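Side-chain contacts in chemotaxis operon protein (CheX) (Borrelia burgdorferi, PDB 3HZH), which belongs to the CheX family of chemotaxis phosphatases and probably removes the phosphoryl group from a phosphorylated response regulator of the CheY kind: residues 25-28 with 29-33; 95-98 with 99-103; 109-112 with 113-117. One frame throughout, in Å; residues are numbered along the deposited sequence.

Contact 1: residues 25-28 with 29-33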
loop_
_atom_site.group_PDB
_atom_site.type_symbol
_atom_site.label_atom_id
_atom_site.label_comp_id
_atom_site.label_asym_id
_atom_site.label_seq_id
_atom_site.Cartn_x
_atom_site.Cartn_y
_atom_site.Cartn_z
ATOM N N SER B 25 -13.797 3.628 5.340
ATOM C CA SER B 25 -14.260 2.844 6.476
ATOM C C SER B 25 -13.806 1.392 6.372
ATOM O O SER B 25 -13.315 0.812 7.341
ATOM C CB SER B 25 -15.785 2.913 6.560
ATOM O OG SER B 25 -16.396 2.304 5.438
ATOM N N SER B 26 -13.950 0.825 5.181
ATOM C CA SER B 26 -13.582 -0.556 4.911
ATOM C C SER B 26 -12.101 -0.847 5.171
ATOM O O SER B 26 -11.758 -1.846 5.814
ATOM C CB SER B 26 -13.932 -0.896 3.461
ATOM O OG SER B 26 -13.913 -2.291 3.239
ATOM N N VAL B 27 -11.221 0.017 4.673
ATOM C CA VAL B 27 -9.787 -0.180 4.872
ATOM C C VAL B 27 -9.336 -0.020 6.325
ATOM O O VAL B 27 -8.550 -0.829 6.823
ATOM C CB VAL B 27 -8.948 0.775 3.992
ATOM C CG1 VAL B 27 -7.465 0.586 4.288
ATOM C CG2 VAL B 27 -9.212 0.501 2.526
ATOM N N LEU B 28 -9.811 1.022 7.003
ATOM C CA LEU B 28 -9.425 1.236 8.395
ATOM C C LEU B 28 -9.847 0.043 9.265
ATOM O O LEU B 28 -9.066 -0.449 10.087
ATOM C CB LEU B 28 -10.044 2.534 8.937
ATOM C CG LEU B 28 -9.565 3.855 8.315
ATOM C CD1 LEU B 28 -10.355 5.018 8.903
ATOM C CD2 LEU B 28 -8.078 4.042 8.576
ATOM N N ARG B 29 -11.075 -0.425 9.072
ATOM C CA ARG B 29 -11.579 -1.559 9.840
ATOM C C ARG B 29 -10.807 -2.840 9.558
ATOM O O ARG B 29 -10.649 -3.688 10.436
ATOM C CB ARG B 29 -13.050 -1.796 9.530
ATOM C CG ARG B 29 -13.939 -0.655 9.928
ATOM C CD ARG B 29 -15.380 -1.002 9.682
ATOM N NE ARG B 29 -16.250 0.063 10.147
ATOM C CZ ARG B 29 -17.576 -0.002 10.141
ATOM N NH1 ARG B 29 -18.200 -1.085 9.697
ATOM N NH2 ARG B 29 -18.277 1.037 10.565
ATOM N N ASP B 30 -10.327 -2.978 8.330
ATOM C CA ASP B 30 -9.597 -4.168 7.936
ATOM C C ASP B 30 -8.137 -4.124 8.390
ATOM O O ASP B 30 -7.553 -5.163 8.690
ATOM C CB ASP B 30 -9.662 -4.329 6.415
ATOM C CG ASP B 30 -9.909 -5.764 5.989
ATOM O OD1 ASP B 30 -10.979 -6.307 6.342
ATOM O OD2 ASP B 30 -9.042 -6.346 5.304
HETATM N N MSE B 31 -7.552 -2.930 8.447
HETATM C CA MSE B 31 -6.151 -2.800 8.849
HETATM C C MSE B 31 -5.980 -2.702 10.371
HETATM O O MSE B 31 -5.332 -3.553 10.979
HETATM C CB MSE B 31 -5.497 -1.585 8.169
HETATM C CG MSE B 31 -5.602 -1.579 6.639
HETATM SE SE MSE B 31 -4.444 -0.452 5.770
HETATM C CE MSE B 31 -2.871 -1.337 6.074
ATOM N N LEU B 32 -6.543 -1.657 10.973
ATOM C CA LEU B 32 -6.477 -1.474 12.421
ATOM C C LEU B 32 -7.517 -2.404 12.977
ATOM O O LEU B 32 -8.696 -2.198 12.728
ATOM C CB LEU B 32 -6.917 -0.073 12.833
ATOM C CG LEU B 32 -6.171 1.227 12.608
ATOM C CD1 LEU B 32 -7.188 2.349 12.725
ATOM C CD2 LEU B 32 -5.040 1.389 13.621
ATOM N N LEU B 33 -7.121 -3.414 13.733
ATOM C CA LEU B 33 -8.138 -4.282 14.280
ATOM C C LEU B 33 -8.384 -3.947 15.742
ATOM O O LEU B 33 -7.803 -4.549 16.641
ATOM C CB LEU B 33 -7.756 -5.751 14.102
ATOM C CG LEU B 33 -7.591 -6.197 12.642
ATOM C CD1 LEU B 33 -7.268 -7.680 12.615
ATOM C CD2 LEU B 33 -8.864 -5.923 11.847
HETATM O O HOH W 1 -13.392 -4.079 6.394
#
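Ser25 to Val27 and Arg29 to Met31 are joined by i to i+4 backbone bonds in the last turns of helix 17-31, and Leu32 is the first residue to leave helical backbone angles. The bond from Arg29 N to Ser25 O measures 3.1 Å and is nearly straight at 164°. At the end of the helix the carbonyls become shared: Val27 O takes Met31 N at 2.8 Å and, weakly, Asp30 N, while Leu28 O takes Leu32 N at 2.9 Å and, weakly, Met31 N. Such branching is an example of how a helix terminus can use one carbonyl for two successive donors.

The side chains divide by face. Val27 and Met31, the latter a selenomethionine, lie side by side and point the same way. Val27 places CG1 anti to its backbone N (chi1 177°), which sets this methyl beside its own carbonyl carbon, with Val27 CG1 3.5 Å from Met31 SE. This strip rests on Ile111 of helix 97-118. Leu28 meets Phe154 of strand 149-155, and Leu32 lies against helix 74-85. On the exposed face Arg29 runs back along the helix, extended from CG to NE, and its CG passes 3.0 Å from Ser25 O; the hydroxyl of Ser25 is hydrogen-bonded to Leu21 O. At Ser26 and Asp30 a water bridges the backbone and the side chain, donating to Ser26 O at 2.8 Å and to Asp30 OD1 at 3.3 Å.

Contact 2: residues 95-98 with 99-103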
loop_
_atom_site.group_PDB
_atom_site.type_symbol
_atom_site.label_atom_id
_atom_site.label_comp_id
_atom_site.label_asym_id
_atom_site.label_seq_id
_atom_site.Cartn_x
_atom_site.Cartn_y
_atom_site.Cartn_z
ATOM N N GLU B 95 14.232 8.690 15.715
ATOM C CA GLU B 95 14.614 8.671 14.313
ATOM C C GLU B 95 14.270 7.507 13.417
ATOM O O GLU B 95 14.454 7.562 12.195
ATOM C CB GLU B 95 16.103 8.887 14.262
ATOM C CG GLU B 95 16.455 10.268 13.911
ATOM C CD GLU B 95 17.270 10.262 12.664
ATOM O OE1 GLU B 95 17.228 9.230 11.958
ATOM O OE2 GLU B 95 17.935 11.273 12.378
ATOM N N GLU B 96 13.796 6.439 14.028
ATOM C CA GLU B 96 13.459 5.272 13.274
ATOM C C GLU B 96 12.004 4.905 13.574
ATOM O O GLU B 96 11.355 4.217 12.790
ATOM C CB GLU B 96 14.526 4.208 13.581
ATOM C CG GLU B 96 14.167 2.917 14.239
ATOM C CD GLU B 96 15.415 2.046 14.358
ATOM O OE1 GLU B 96 16.357 2.271 13.562
ATOM O OE2 GLU B 96 15.457 1.135 15.210
ATOM N N THR B 97 11.476 5.417 14.686
ATOM C CA THR B 97 10.061 5.204 15.004
ATOM C C THR B 97 9.331 6.157 14.058
ATOM O O THR B 97 8.288 5.830 13.494
ATOM C CB THR B 97 9.692 5.618 16.449
ATOM O OG1 THR B 97 10.260 4.690 17.381
ATOM C CG2 THR B 97 8.163 5.647 16.618
ATOM N N LYS B 98 9.912 7.341 13.888
ATOM C CA LYS B 98 9.359 8.363 13.012
ATOM C C LYS B 98 9.330 7.831 11.581
ATOM O O LYS B 98 8.401 8.112 10.823
ATOM C CB LYS B 98 10.238 9.605 13.054
ATOM C CG LYS B 98 9.756 10.748 12.194
ATOM C CD LYS B 98 10.941 11.536 11.683
ATOM C CE LYS B 98 10.565 12.959 11.383
ATOM N NZ LYS B 98 10.208 13.660 12.653
ATOM N N GLU B 99 10.361 7.067 11.226
ATOM C CA GLU B 99 10.491 6.487 9.899
ATOM C C GLU B 99 9.359 5.491 9.668
ATOM O O GLU B 99 8.664 5.549 8.655
ATOM C CB GLU B 99 11.836 5.764 9.779
ATOM C CG GLU B 99 12.523 5.843 8.417
ATOM C CD GLU B 99 12.764 4.480 7.778
ATOM O OE1 GLU B 99 12.987 3.496 8.515
ATOM O OE2 GLU B 99 12.765 4.400 6.528
HETATM N N MSE B 100 9.169 4.577 10.613
HETATM C CA MSE B 100 8.124 3.582 10.458
HETATM C C MSE B 100 6.737 4.205 10.587
HETATM O O MSE B 100 5.815 3.771 9.910
HETATM C CB MSE B 100 8.298 2.436 11.463
HETATM C CG MSE B 100 7.382 1.235 11.197
HETATM SE SE MSE B 100 7.663 0.443 9.566
HETATM C CE MSE B 100 9.407 -0.005 9.718
ATOM N N VAL B 101 6.589 5.218 11.446
ATOM C CA VAL B 101 5.293 5.888 11.607
ATOM C C VAL B 101 4.851 6.463 10.261
ATOM O O VAL B 101 3.734 6.211 9.798
ATOM C CB VAL B 101 5.359 7.040 12.650
ATOM C CG1 VAL B 101 4.117 7.919 12.547
ATOM C CG2 VAL B 101 5.435 6.464 14.057
ATOM N N ALA B 102 5.746 7.229 9.638
ATOM C CA ALA B 102 5.479 7.840 8.342
ATOM C C ALA B 102 5.142 6.789 7.290
ATOM O O ALA B 102 4.120 6.884 6.610
ATOM C CB ALA B 102 6.689 8.653 7.882
ATOM N N ALA B 103 6.001 5.784 7.168
ATOM C CA ALA B 103 5.812 4.716 6.183
ATOM C C ALA B 103 4.521 3.931 6.367
ATOM O O ALA B 103 3.924 3.467 5.390
ATOM C CB ALA B 103 6.998 3.766 6.217
#
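Val101 packs back onto Thr97, one turn earlier, and its short side chain can be followed atom by atom. CB lies near two carbonyl oxygens of the preceding turn, 3.3 Å from Thr97 O and 3.7 Å from Lys98 O. From CB the two methyls part. CG2, anti to the carbonyl carbon of Val101 and therefore beside its backbone N, reaches back to 3.0 Å from Thr97 O and 3.8 Å from Thr97 CG2. CG1 takes the other branch, anti to the backbone N (chi1 166°). Beyond this turn the valine side chain touches Leu78 and Ala81 of helix 74-85 and also Phe92. The side chains of Thr97 and Val101 meet at an angle, through one methyl of each, while Thr97 OG1 is directed to a hydrogen bond with Asp94 OD2.

These are the first turns of helix 97-118, with Glu96 at the N-cap position, and they illustrate how a helix start combines polar ends with an apolar strip. Glu96 O accepts Met100 N at 3.1 Å, the donor standing above the carbonyl plane; Thr97 O accepts Val101 N at 2.7 Å. Asp94 also receives the backbone N-H of Glu96 through OD1, and thus holds the approach to the helix at two points. Lys98 makes a cation-pi contact with Tyr136. Glu99 and Met100 pack on apolar side chains of a second protein chain of the assembly. Ala102 N donates to Lys98 O at 3.0 Å, and Ala102 CB lies 3.4 Å from that same Lys98 O.

Contact 3: residues 109-112 with 113-117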
loop_
_atom_site.group_PDB
_atom_site.type_symbol
_atom_site.label_atom_id
_atom_site.label_comp_id
_atom_site.label_asym_id
_atom_site.label_seq_id
_atom_site.Cartn_x
_atom_site.Cartn_y
_atom_site.Cartn_z
ATOM N N GLY B 109 -2.854 5.416 3.651
ATOM C CA GLY B 109 -3.416 6.356 2.688
ATOM C C GLY B 109 -3.445 5.753 1.295
ATOM O O GLY B 109 -4.449 5.836 0.581
ATOM N N ASN B 110 -2.327 5.141 0.920
ATOM C CA ASN B 110 -2.182 4.485 -0.368
ATOM C C ASN B 110 -3.246 3.399 -0.572
ATOM O O ASN B 110 -3.811 3.251 -1.669
ATOM C CB ASN B 110 -0.787 3.857 -0.467
ATOM C CG ASN B 110 -0.616 3.028 -1.721
ATOM O OD1 ASN B 110 -0.156 1.880 -1.651
ATOM N ND2 ASN B 110 -0.957 3.593 -2.865
ATOM N N ILE B 111 -3.529 2.643 0.482
ATOM C CA ILE B 111 -4.508 1.571 0.366
ATOM C C ILE B 111 -5.931 2.109 0.273
ATOM O O ILE B 111 -6.735 1.595 -0.507
ATOM C CB ILE B 111 -4.336 0.560 1.524
ATOM C CG1 ILE B 111 -2.914 -0.024 1.447
ATOM C CG2 ILE B 111 -5.375 -0.567 1.419
ATOM C CD1 ILE B 111 -2.510 -0.893 2.630
ATOM N N ILE B 112 -6.246 3.145 1.051
ATOM C CA ILE B 112 -7.579 3.740 0.987
ATOM C C ILE B 112 -7.770 4.295 -0.429
ATOM O O ILE B 112 -8.742 3.972 -1.104
ATOM C CB ILE B 112 -7.746 4.899 1.998
ATOM C CG1 ILE B 112 -7.739 4.348 3.433
ATOM C CG2 ILE B 112 -9.026 5.667 1.702
ATOM C CD1 ILE B 112 -7.796 5.428 4.530
ATOM N N ALA B 113 -6.815 5.106 -0.876
ATOM C CA ALA B 113 -6.874 5.712 -2.204
ATOM C C ALA B 113 -6.939 4.698 -3.342
ATOM O O ALA B 113 -7.679 4.894 -4.305
ATOM C CB ALA B 113 -5.682 6.634 -2.414
ATOM N N GLY B 114 -6.161 3.624 -3.232
ATOM C CA GLY B 114 -6.152 2.607 -4.265
ATOM C C GLY B 114 -7.474 1.869 -4.344
ATOM O O GLY B 114 -8.026 1.676 -5.433
ATOM N N ASN B 115 -7.983 1.440 -3.195
ATOM C CA ASN B 115 -9.261 0.749 -3.164
ATOM C C ASN B 115 -10.347 1.690 -3.662
ATOM O O ASN B 115 -11.281 1.264 -4.351
ATOM C CB ASN B 115 -9.568 0.256 -1.748
ATOM C CG ASN B 115 -9.217 -1.206 -1.557
ATOM O OD1 ASN B 115 -8.842 -1.640 -0.465
ATOM N ND2 ASN B 115 -9.339 -1.979 -2.624
ATOM N N PHE B 116 -10.214 2.971 -3.328
ATOM C CA PHE B 116 -11.182 3.972 -3.770
ATOM C C PHE B 116 -11.223 4.077 -5.302
ATOM O O PHE B 116 -12.271 3.867 -5.920
ATOM C CB PHE B 116 -10.843 5.341 -3.172
ATOM C CG PHE B 116 -11.635 6.472 -3.767
ATOM C CD1 PHE B 116 -13.022 6.529 -3.619
ATOM C CD2 PHE B 116 -10.996 7.465 -4.505
ATOM C CE1 PHE B 116 -13.762 7.564 -4.199
ATOM C CE2 PHE B 116 -11.721 8.503 -5.092
ATOM C CZ PHE B 116 -13.112 8.553 -4.936
ATOM N N VAL B 117 -10.092 4.395 -5.926
ATOM C CA VAL B 117 -10.087 4.515 -7.378
ATOM C C VAL B 117 -10.414 3.190 -8.071
ATOM O O VAL B 117 -10.858 3.181 -9.219
ATOM C CB VAL B 117 -8.738 5.064 -7.917
ATOM C CG1 VAL B 117 -8.492 6.448 -7.358
ATOM C CG2 VAL B 117 -7.596 4.125 -7.559
#
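Gly109 with Ala113 and Ile111 with Asn115 form a local, buried contact between successive turns inside helix 97-118, where this helix is flanked by helix 17-31 and by strands of the antiparallel sheet. Four backbone bonds of the i to i+4 kind run through it. The first, Ala113 N to Gly109 O at 2.9 Å, is almost straight (171°), and the last, Phe116 N to Ile112 O, measures 2.8 Å.

Ala113 CB rests 3.3 Å from Gly109 O and touches Ile68 and Ile129 of the sheet, while the glycines at 109 and 114 present only backbone. The helix belongs to the CheX phosphatase region, an instance of a long helix packed against a six-stranded antiparallel sheet. The nearest atoms of the Asn110 side chain and a bound magnesium ion are about 4 Å apart, and Asn110 packs on a modified side chain of a second protein chain of the assembly, which is consistent with a place at the phosphatase site.

Ile111 and Asn115 lie side by side, pointing the same way, with Ile111 CG2 4.1 Å from Asn115 OD1. That methyl is anti to the backbone N of Ile111 (chi1 -60° for CG1), which sets it beside the carbonyl carbon of Ile111, on the side where Asn115 lies. Asn115 CB comes 3.4 Å from Ile111 O, beside the carbonyl that its own N-H binds. One position on, Phe116 CB is 3.3 Å from Ile112 O, while its ring-bearing side chain reaches Ile68 of strand 66-72.

Overall arrangement
Followed from the N terminus, the chain first makes contact 1 at the end of helix 17-31, then passes through three strands of the sheet (38-39, 54-62 and 66-72) and helix 74-85 before contact 2 opens helix 97-118, with contact 3 further along that same helix. All three are local turns in series, so none closes a long loop and none nests or crosses. Contacts 2 and 3 do not touch, their centres being about 21 Å apart. Contacts 1 and 3 do meet: Met31 CE lies 3.5 Å from Ile111 CD1, and Val27 also packs on Ile111, Ile112 and Asn115. They thereby join the two helices, while contacts 1 (through Leu32) and 2 both touch helix 74-85.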